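Local coordinates for protein glycoside Hydrolase (Bacteroides plebeius, PDB 5T3B) that probably hydrolyses glycosidic bonds in polysaccharides, as a family 50 glycoside hydrolase of a subfamily enriched in human gut Bacteroidetes, at residues 47-52 / 405-410; 391-396 / 444-449. All blocks are in the same frame, centred on the assembly; numbering follows the deposited sequence.

Contact 1. Residues 47-52 / 405-410; sequences YAEKPD and AGFVVR. With EDO (1,2-ethanediol), chain G.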
ATOM      1  N   TYR A  47     -22.401   4.147  -5.309  1.00  9.99           N
ATOM      2  CA  TYR A  47     -21.329   4.959  -4.811  1.00  9.72           C
ATOM      3  C   TYR A  47     -21.266   6.337  -5.427  1.00  9.76           C
ATOM      4  O   TYR A  47     -21.717   6.504  -6.567  1.00 10.52           O
ATOM      5  CB  TYR A  47     -19.960   4.258  -4.898  1.00 10.33           C
ATOM      6  CG  TYR A  47     -19.316   4.242  -6.272  1.00 10.32           C
ATOM      7  CD1 TYR A  47     -18.553   5.326  -6.684  1.00  9.56           C
ATOM      8  CD2 TYR A  47     -19.342   3.136  -7.088  1.00 12.33           C
ATOM      9  CE1 TYR A  47     -17.873   5.294  -7.896  1.00 11.80           C
ATOM     10  CE2 TYR A  47     -18.644   3.121  -8.283  1.00 13.08           C
ATOM     11  CZ  TYR A  47     -17.952   4.222  -8.675  1.00 12.62           C
ATOM     12  OH  TYR A  47     -17.247   4.168  -9.852  1.00 15.29           O
ATOM     13  N   ALA A  48     -20.677   7.271  -4.692  1.00  9.83           N
ATOM     14  CA  ALA A  48     -20.467   8.637  -5.161  1.00 10.11           C
ATOM     15  C   ALA A  48     -19.001   8.953  -5.049  1.00  9.29           C
ATOM     16  O   ALA A  48     -18.321   8.495  -4.123  1.00 10.23           O
ATOM     17  CB  ALA A  48     -21.270   9.656  -4.333  1.00 10.35           C
ATOM     18  N   GLU A  49     -18.466   9.825  -5.911  1.00  9.09           N
ATOM     19  CA  GLU A  49     -17.072  10.137  -5.868  1.00 10.21           C
ATOM     20  C   GLU A  49     -16.736  11.094  -4.743  1.00 10.16           C
ATOM     21  O   GLU A  49     -15.602  11.141  -4.289  1.00 11.78           O
ATOM     22  CB  GLU A  49     -16.634  10.655  -7.248  1.00 11.57           C
ATOM     23  CG  GLU A  49     -16.704   9.497  -8.264  1.00 13.44           C
ATOM     24  CD  GLU A  49     -16.162   9.870  -9.633  1.00 14.56           C
ATOM     25  OE1 GLU A  49     -16.434  10.967 -10.146  1.00 15.14           O
ATOM     26  OE2 GLU A  49     -15.395   9.050 -10.170  1.00 16.96           O
ATOM     27  N   LYS A  50     -17.709  11.898  -4.335  1.00 10.54           N
ATOM     28  CA  LYS A  50     -17.649  12.817  -3.231  1.00 10.69           C
ATOM     29  C   LYS A  50     -19.055  12.852  -2.614  1.00 10.59           C
ATOM     30  O   LYS A  50     -20.024  12.521  -3.278  1.00 10.98           O
ATOM     31  CB  LYS A  50     -17.202  14.211  -3.624  1.00 12.57           C
ATOM     32  CG  LYS A  50     -15.704  14.327  -3.965  1.00 14.10           C
ATOM     33  CD  LYS A  50     -14.756  14.229  -2.748  1.00 14.94           C
ATOM     34  CE  LYS A  50     -13.341  14.263  -3.210  1.00 16.42           C
ATOM     35  NZ  LYS A  50     -12.340  14.246  -2.140  1.00 18.98           N
ATOM     36  N   PRO A  51     -19.151  13.261  -1.321  1.00 10.04           N
ATOM     37  CA  PRO A  51     -20.437  13.053  -0.631  1.00 11.08           C
ATOM     38  C   PRO A  51     -21.580  13.893  -1.204  1.00 10.82           C
ATOM     39  O   PRO A  51     -22.750  13.513  -0.987  1.00 11.54           O
ATOM     40  CB  PRO A  51     -20.126  13.453   0.810  1.00 11.53           C
ATOM     41  CG  PRO A  51     -18.851  14.226   0.728  1.00 12.43           C
ATOM     42  CD  PRO A  51     -18.078  13.631  -0.394  1.00 10.76           C
ATOM     43  N   ASP A  52     -21.255  15.001  -1.867  1.00 12.31           N
ATOM     44  CA  ASP A  52     -22.256  15.903  -2.390  1.00 12.80           C
ATOM     45  C   ASP A  52     -22.632  15.635  -3.819  1.00 13.39           C
ATOM     46  O   ASP A  52     -23.452  16.370  -4.397  1.00 16.25           O
ATOM     47  CB  ASP A  52     -21.800  17.368  -2.265  1.00 16.05           C
ATOM     48  CG  ASP A  52     -20.517  17.680  -2.969  1.00 21.48           C
ATOM     49  OD1 ASP A  52     -19.623  16.821  -3.008  1.00 20.37           O
ATOM     50  OD2 ASP A  52     -20.358  18.863  -3.283  1.00 30.81           O
ATOM     51  N   ALA A 405      -9.787  10.474  -1.217  1.00 11.42           N
ATOM     52  CA  ALA A 405     -10.222   9.958  -2.476  1.00 12.48           C
ATOM     53  C   ALA A 405     -11.117   8.725  -2.425  1.00 11.92           C
ATOM     54  O   ALA A 405     -11.673   8.334  -3.420  1.00 13.78           O
ATOM     55  CB  ALA A 405      -9.009   9.672  -3.353  1.00 14.50           C
ATOM     56  N   GLY A 406     -11.278   8.109  -1.261  1.00  9.71           N
ATOM     57  CA  GLY A 406     -12.121   6.957  -1.191  1.00  9.73           C
ATOM     58  C   GLY A 406     -13.562   7.274  -1.547  1.00  8.81           C
ATOM     59  O   GLY A 406     -14.073   8.334  -1.134  1.00 11.72           O
ATOM     60  N   PHE A 407     -14.210   6.400  -2.293  1.00  8.38           N
ATOM     61  CA  PHE A 407     -15.581   6.661  -2.664  1.00  8.37           C
ATOM     62  C   PHE A 407     -16.539   6.591  -1.470  1.00  8.30           C
ATOM     63  O   PHE A 407     -16.246   5.893  -0.491  1.00  9.88           O
ATOM     64  CB  PHE A 407     -16.039   5.704  -3.743  1.00  9.80           C
ATOM     65  CG  PHE A 407     -15.270   5.739  -5.038  1.00 10.05           C
ATOM     66  CD1 PHE A 407     -14.808   6.890  -5.601  1.00 12.00           C
ATOM     67  CD2 PHE A 407     -15.103   4.565  -5.701  1.00 13.42           C
ATOM     68  CE1 PHE A 407     -14.208   6.877  -6.878  1.00 13.92           C
ATOM     69  CE2 PHE A 407     -14.512   4.513  -6.919  1.00 14.95           C
ATOM     70  CZ  PHE A 407     -14.116   5.662  -7.528  1.00 13.22           C
ATOM     71  N   VAL A 408     -17.658   7.273  -1.607  1.00  7.72           N
ATOM     72  CA  VAL A 408     -18.728   7.198  -0.617  1.00  7.86           C
ATOM     73  C   VAL A 408     -19.769   6.150  -1.026  1.00  8.08           C
ATOM     74  O   VAL A 408     -20.224   6.145  -2.168  1.00  9.71           O
ATOM     75  CB  VAL A 408     -19.442   8.547  -0.494  1.00  8.93           C
ATOM     76  CG1 VAL A 408     -20.565   8.493   0.553  1.00 10.09           C
ATOM     77  CG2 VAL A 408     -18.448   9.650  -0.158  1.00 10.74           C
ATOM     78  N   VAL A 409     -20.117   5.275  -0.089  1.00  8.08           N
ATOM     79  CA  VAL A 409     -21.153   4.289  -0.250  1.00  8.87           C
ATOM     80  C   VAL A 409     -22.232   4.579   0.796  1.00  8.54           C
ATOM     81  O   VAL A 409     -22.056   5.448   1.649  1.00  9.32           O
ATOM     82  CB  VAL A 409     -20.636   2.847  -0.184  1.00  8.54           C
ATOM     83  CG1 VAL A 409     -19.684   2.548  -1.341  1.00  9.08           C
ATOM     84  CG2 VAL A 409     -19.972   2.544   1.130  1.00  9.22           C
ATOM     85  N   ARG A 410     -23.347   3.871   0.708  1.00  9.18           N
ATOM     86  CA  ARG A 410     -24.471   4.301   1.552  1.00  9.43           C
ATOM     87  C   ARG A 410     -24.284   4.045   3.045  1.00  9.60           C
ATOM     88  O   ARG A 410     -24.780   4.806   3.881  1.00 10.94           O
ATOM     89  CB  ARG A 410     -25.774   3.663   1.092  1.00 10.79           C
ATOM     90  CG  ARG A 410     -26.256   4.101  -0.274  1.00 11.68           C
ATOM     91  CD  ARG A 410     -26.648   5.536  -0.316  1.00 12.84           C
ATOM     92  NE  ARG A 410     -27.285   5.847  -1.610  1.00 12.55           N
ATOM     93  CZ  ARG A 410     -27.620   7.057  -1.969  1.00 13.40           C
ATOM     94  NH1 ARG A 410     -27.414   8.097  -1.175  1.00 16.07           N
ATOM     95  NH2 ARG A 410     -28.188   7.223  -3.147  1.00 16.19           N
TER
HETATM   96  C1  EDO G 505      -6.571   9.240   1.423  1.00 20.71           C
HETATM   97  O1  EDO G 505      -7.692   9.641   2.006  1.00 17.10           O
HETATM   98  C2  EDO G 505      -6.802   9.243  -0.057  1.00 21.65           C
HETATM   99  O2  EDO G 505      -7.067  10.549  -0.649  1.00 18.64           O
HETATM  100  O   HOH W   1     -15.365  10.570  -1.555  1.00 14.58           O
HETATM  101  O   HOH W   2     -13.097  10.109  -5.151  1.00 21.17           O
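The rings of Tyr47 and Phe407 run alongside each other in an offset stack whose centroids are 4.4 Å apart and whose planes differ by 15°. The overlap is uneven: Tyr47 CE1 sits over the centre of the Phe407 ring, 3.6 Å from Phe407 CE2, while Phe407 meets the tyrosine face toward its rim. With chi1 at 78°, CG of Tyr47 is flanked by both its own backbone N and its carbonyl carbon, which brings the ring up to Phe407; Trp366 also stacks with Tyr47 and touches Phe407. Shrinking Phe407 to an alanine would probably cost Tyr47 this stacking partner and open a gap on that side of its ring, leaving Trp366 as its stacked neighbour. Beside the rings, Ala48 N gives a hydrogen bond to Val408 O (2.8 Å) and Val408 N one to Ala48 O (2.9 Å). This antiparallel hydrogen-bonded pair joins strand 39-48 to strand 407-409, whose other neighbour, strand 385-394, runs parallel to it. Packing then thins toward the loop after Ala48. Pro51 CD reaches Val408 CG2 at 4.0 Å, the two side chains crossing at about a right angle. Direct backbone pairing gives way to water: Glu49 O accepts hydrogen bonds from two waters, one also donating to Gly406 O, the other to Ala405 O. Lys50 NZ is hydrogen-bonded to Ser402 O and Gly404 O, and Ala405 N bonds O2 of an ethanediol (2.8 Å), probably from the crystallisation liquor.

Contact 2. Residues 391-396 / 444-449; sequences YTKGED and EDCNKG. With EDO (1,2-ethanediol), chain G.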
ATOM      1  N   TYR A 391     -10.016   2.289   0.407  1.00  7.64           N
ATOM      2  CA  TYR A 391     -11.161   2.318   1.314  1.00  6.74           C
ATOM      3  C   TYR A 391     -12.352   2.909   0.603  1.00  7.50           C
ATOM      4  O   TYR A 391     -12.224   3.502  -0.463  1.00  7.87           O
ATOM      5  CB  TYR A 391     -10.885   3.166   2.589  1.00  7.18           C
ATOM      6  CG  TYR A 391     -10.673   4.616   2.384  1.00  8.05           C
ATOM      7  CD1 TYR A 391      -9.474   5.161   1.907  1.00  8.16           C
ATOM      8  CD2 TYR A 391     -11.675   5.543   2.660  1.00  7.58           C
ATOM      9  CE1 TYR A 391      -9.314   6.499   1.713  1.00  7.86           C
ATOM     10  CE2 TYR A 391     -11.495   6.863   2.437  1.00  8.39           C
ATOM     11  CZ  TYR A 391     -10.335   7.360   1.938  1.00  8.88           C
ATOM     12  OH  TYR A 391     -10.175   8.734   1.691  1.00 10.74           O
ATOM     13  N   THR A 392     -13.502   2.797   1.274  1.00  7.54           N
ATOM     14  CA  THR A 392     -14.686   3.608   1.041  1.00  7.29           C
ATOM     15  C   THR A 392     -15.139   4.233   2.323  1.00  7.47           C
ATOM     16  O   THR A 392     -14.743   3.793   3.415  1.00  8.65           O
ATOM     17  CB  THR A 392     -15.834   2.801   0.419  1.00  8.20           C
ATOM     18  OG1 THR A 392     -16.235   1.761   1.306  1.00  9.18           O
ATOM     19  CG2 THR A 392     -15.440   2.239  -0.936  1.00  8.85           C
ATOM     20  N   LYS A 393     -16.000   5.260   2.171  1.00  7.69           N
ATOM     21  CA  LYS A 393     -16.576   6.009   3.303  1.00  7.84           C
ATOM     22  C   LYS A 393     -18.068   5.708   3.329  1.00  7.82           C
ATOM     23  O   LYS A 393     -18.717   5.608   2.291  1.00 10.04           O
ATOM     24  CB  LYS A 393     -16.464   7.511   3.004  1.00  8.28           C
ATOM     25  CG  LYS A 393     -15.078   8.029   2.752  1.00  8.47           C
ATOM     26  CD  LYS A 393     -15.099   9.404   2.043  1.00  9.80           C
ATOM     27  CE  LYS A 393     -13.739   9.922   1.629  1.00 10.28           C
ATOM     28  NZ  LYS A 393     -13.967  11.187   0.853  1.00 10.20           N
ATOM     29  N   GLY A 394     -18.652   5.691   4.517  1.00  8.06           N
ATOM     30  CA  GLY A 394     -20.101   5.471   4.688  1.00  8.01           C
ATOM     31  C   GLY A 394     -20.887   6.746   4.917  1.00  8.48           C
ATOM     32  O   GLY A 394     -20.615   7.512   5.849  1.00  9.71           O
ATOM     33  N   GLU A 395     -21.898   6.958   4.095  1.00  9.07           N
ATOM     34  CA  GLU A 395     -22.773   8.116   4.231  1.00  9.83           C
ATOM     35  C   GLU A 395     -23.595   8.077   5.521  1.00 10.04           C
ATOM     36  O   GLU A 395     -23.901   9.118   6.104  1.00 12.66           O
ATOM     37  CB  GLU A 395     -23.696   8.170   3.006  1.00 11.26           C
ATOM     38  CG  GLU A 395     -24.719   9.282   3.044  1.00 11.80           C
ATOM     39  CD  GLU A 395     -25.558   9.298   1.739  1.00 12.95           C
ATOM     40  OE1 GLU A 395     -26.322   8.303   1.513  1.00 15.04           O
ATOM     41  OE2 GLU A 395     -25.511  10.316   1.005  1.00 14.59           O
ATOM     42  N   ASP A 396     -23.866   6.871   5.993  1.00  9.79           N
ATOM     43  CA  ASP A 396     -24.615   6.653   7.215  1.00 10.76           C
ATOM     44  C   ASP A 396     -24.014   7.256   8.448  1.00 10.93           C
ATOM     45  O   ASP A 396     -24.703   7.507   9.439  1.00 12.91           O
ATOM     46  CB  ASP A 396     -24.884   5.122   7.484  1.00 13.88           C
ATOM     47  CG  ASP A 396     -23.631   4.252   7.624  1.00 13.92           C
ATOM     48  OD1 ASP A 396     -22.501   4.678   7.349  1.00 14.61           O
ATOM     49  OD2 ASP A 396     -23.820   3.010   8.072  1.00 17.36           O
ATOM     50  N   GLU A 444     -11.998  13.029  12.572  1.00 12.08           N
ATOM     51  CA  GLU A 444     -13.166  13.532  13.284  1.00 13.30           C
ATOM     52  C   GLU A 444     -14.316  13.824  12.327  1.00 11.77           C
ATOM     53  O   GLU A 444     -15.490  13.647  12.700  1.00 15.33           O
ATOM     54  CB  GLU A 444     -12.817  14.742  14.145  1.00 18.63           C
ATOM     55  CG  GLU A 444     -13.932  15.106  15.133  1.00 22.06           C
ATOM     56  CD  GLU A 444     -13.452  16.030  16.255  1.00 38.27           C
ATOM     57  OE1 GLU A 444     -12.399  16.666  16.011  1.00 42.93           O
ATOM     58  OE2 GLU A 444     -14.121  16.143  17.347  1.00 49.62           O
ATOM     59  N   ASP A 445     -14.011  14.190  11.083  1.00 10.85           N
ATOM     60  CA  ASP A 445     -15.004  14.566  10.109  1.00 11.37           C
ATOM     61  C   ASP A 445     -15.000  13.742   8.834  1.00  9.49           C
ATOM     62  O   ASP A 445     -15.541  14.171   7.792  1.00 10.37           O
ATOM     63  CB  ASP A 445     -14.866  16.022   9.764  1.00 12.88           C
ATOM     64  CG  ASP A 445     -13.548  16.374   9.173  1.00 15.56           C
ATOM     65  OD1 ASP A 445     -12.637  15.466   9.031  1.00 19.17           O
ATOM     66  OD2 ASP A 445     -13.299  17.585   8.887  1.00 20.93           O
ATOM     67  N   CYS A 446     -14.484  12.505   8.890  1.00  8.85           N
ATOM     68  CA  CYS A 446     -14.509  11.689   7.664  1.00  8.68           C
ATOM     69  C   CYS A 446     -14.427  10.206   8.011  1.00  7.93           C
ATOM     70  O   CYS A 446     -13.513   9.820   8.758  1.00  8.28           O
ATOM     71  CB  CYS A 446     -13.402  12.101   6.700  1.00  9.89           C
ATOM     72  SG  CYS A 446     -13.576  11.291   5.091  1.00 10.93           S
ATOM     73  N   ASN A 447     -15.253   9.406   7.394  1.00  7.57           N
ATOM     74  CA  ASN A 447     -15.341   7.981   7.634  1.00  7.87           C
ATOM     75  C   ASN A 447     -14.276   7.194   6.839  1.00  7.62           C
ATOM     76  O   ASN A 447     -14.643   6.433   5.954  1.00  8.54           O
ATOM     77  CB  ASN A 447     -16.741   7.466   7.411  1.00  8.05           C
ATOM     78  CG  ASN A 447     -16.895   6.010   7.770  1.00  7.75           C
ATOM     79  OD1 ASN A 447     -16.246   5.480   8.757  1.00 10.92           O
ATOM     80  ND2 ASN A 447     -17.739   5.339   7.081  1.00  5.66           N
ATOM     81  N   LYS A 448     -13.026   7.396   7.224  1.00  8.07           N
ATOM     82  CA  LYS A 448     -11.904   6.636   6.656  1.00  8.29           C
ATOM     83  C   LYS A 448     -11.557   5.421   7.468  1.00  8.89           C
ATOM     84  O   LYS A 448     -10.773   4.608   7.042  1.00 11.68           O
ATOM     85  CB  LYS A 448     -10.674   7.542   6.552  1.00 10.37           C
ATOM     86  CG  LYS A 448     -10.810   8.746   5.646  1.00 11.19           C
ATOM     87  CD  LYS A 448      -9.616   9.684   5.726  1.00 14.98           C
ATOM     88  CE  LYS A 448      -9.789  10.880   4.859  1.00 15.26           C
ATOM     89  NZ  LYS A 448      -8.787  11.979   5.219  1.00 19.75           N
ATOM     90  N   GLY A 449     -12.162   5.238   8.628  1.00  8.33           N
ATOM     91  CA  GLY A 449     -11.645   4.250   9.539  1.00  8.71           C
ATOM     92  C   GLY A 449     -12.327   2.919   9.553  1.00  7.80           C
ATOM     93  O   GLY A 449     -13.501   2.793   9.196  1.00  8.85           O
TER
HETATM   94  C1  EDO G 505      -6.571   9.240   1.423  1.00 20.71           C
HETATM   95  O1  EDO G 505      -7.692   9.641   2.006  1.00 17.10           O
HETATM   96  C2  EDO G 505      -6.802   9.243  -0.057  1.00 21.65           C
HETATM   97  O2  EDO G 505      -7.067  10.549  -0.649  1.00 18.64           O
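Cys446 meets the aliphatic end of Lys393, its SG lying 3.7 Å from Lys393 CE and nearly as close to CD. The extended chain beyond CG carries the lysine methylenes past the sulfur and NZ on to the carbonyl oxygens of Asn401, Ser403 and Gly404. Next in sequence, Asn447 is the centre of an inverse gamma turn, accompanied by a weak bond from Lys448 N to Cys446 O. Asn447 O receives a CA-H...O contact from Lys393 CA (3.3 Å, angle at H 143°) and also lies near CB and CG of that lysine. The Asn447 side chain points toward the strand as well and lies against Gly394, with Asn447 CB 4.4 Å from Lys393 CB. Lys448 follows, its chain slanting across Tyr391 with CG 3.8 Å from Tyr391 CE2. Its NZ forms a salt bridge with Asp443, which probably helps offset the like charge of Lys393 NZ, 6.8 Å from Lys448 NZ. Beyond the lysine methylenes, Tyr391 OH shares a hydrogen bond of 2.7 Å with ethanediol O1, which lies near the plane of the ring at its edge. The loop after strand 432-437 thus packs on the final residues of its parallel neighbour 385-394, consistent with the C-terminal rim of the (beta/alpha)8 barrel of family 50.

Overall arrangement
The two contacts have centres about 9 Å apart and share one strand ladder: Lys393 of contact 2 pairs through its backbone with Phe407 and Val409 of contact 1, probably by hydrogen bonds Lys393 N to Phe407 O (2.7 Å) and Val409 N to Lys393 O (2.8 Å). Strand 407-409 therefore lies between strand 39-48 and strand 385-394. Contact 1 is partly buried and grades into a water-bridged loop, held by strand pairing and stacked rings. Contact 2 is buried and joins a strand end to a loop, through lysine methylenes, sulfur and a CA-H...O contact. One ethanediol touches both contacts, and Glu395 forms a salt bridge with Arg410.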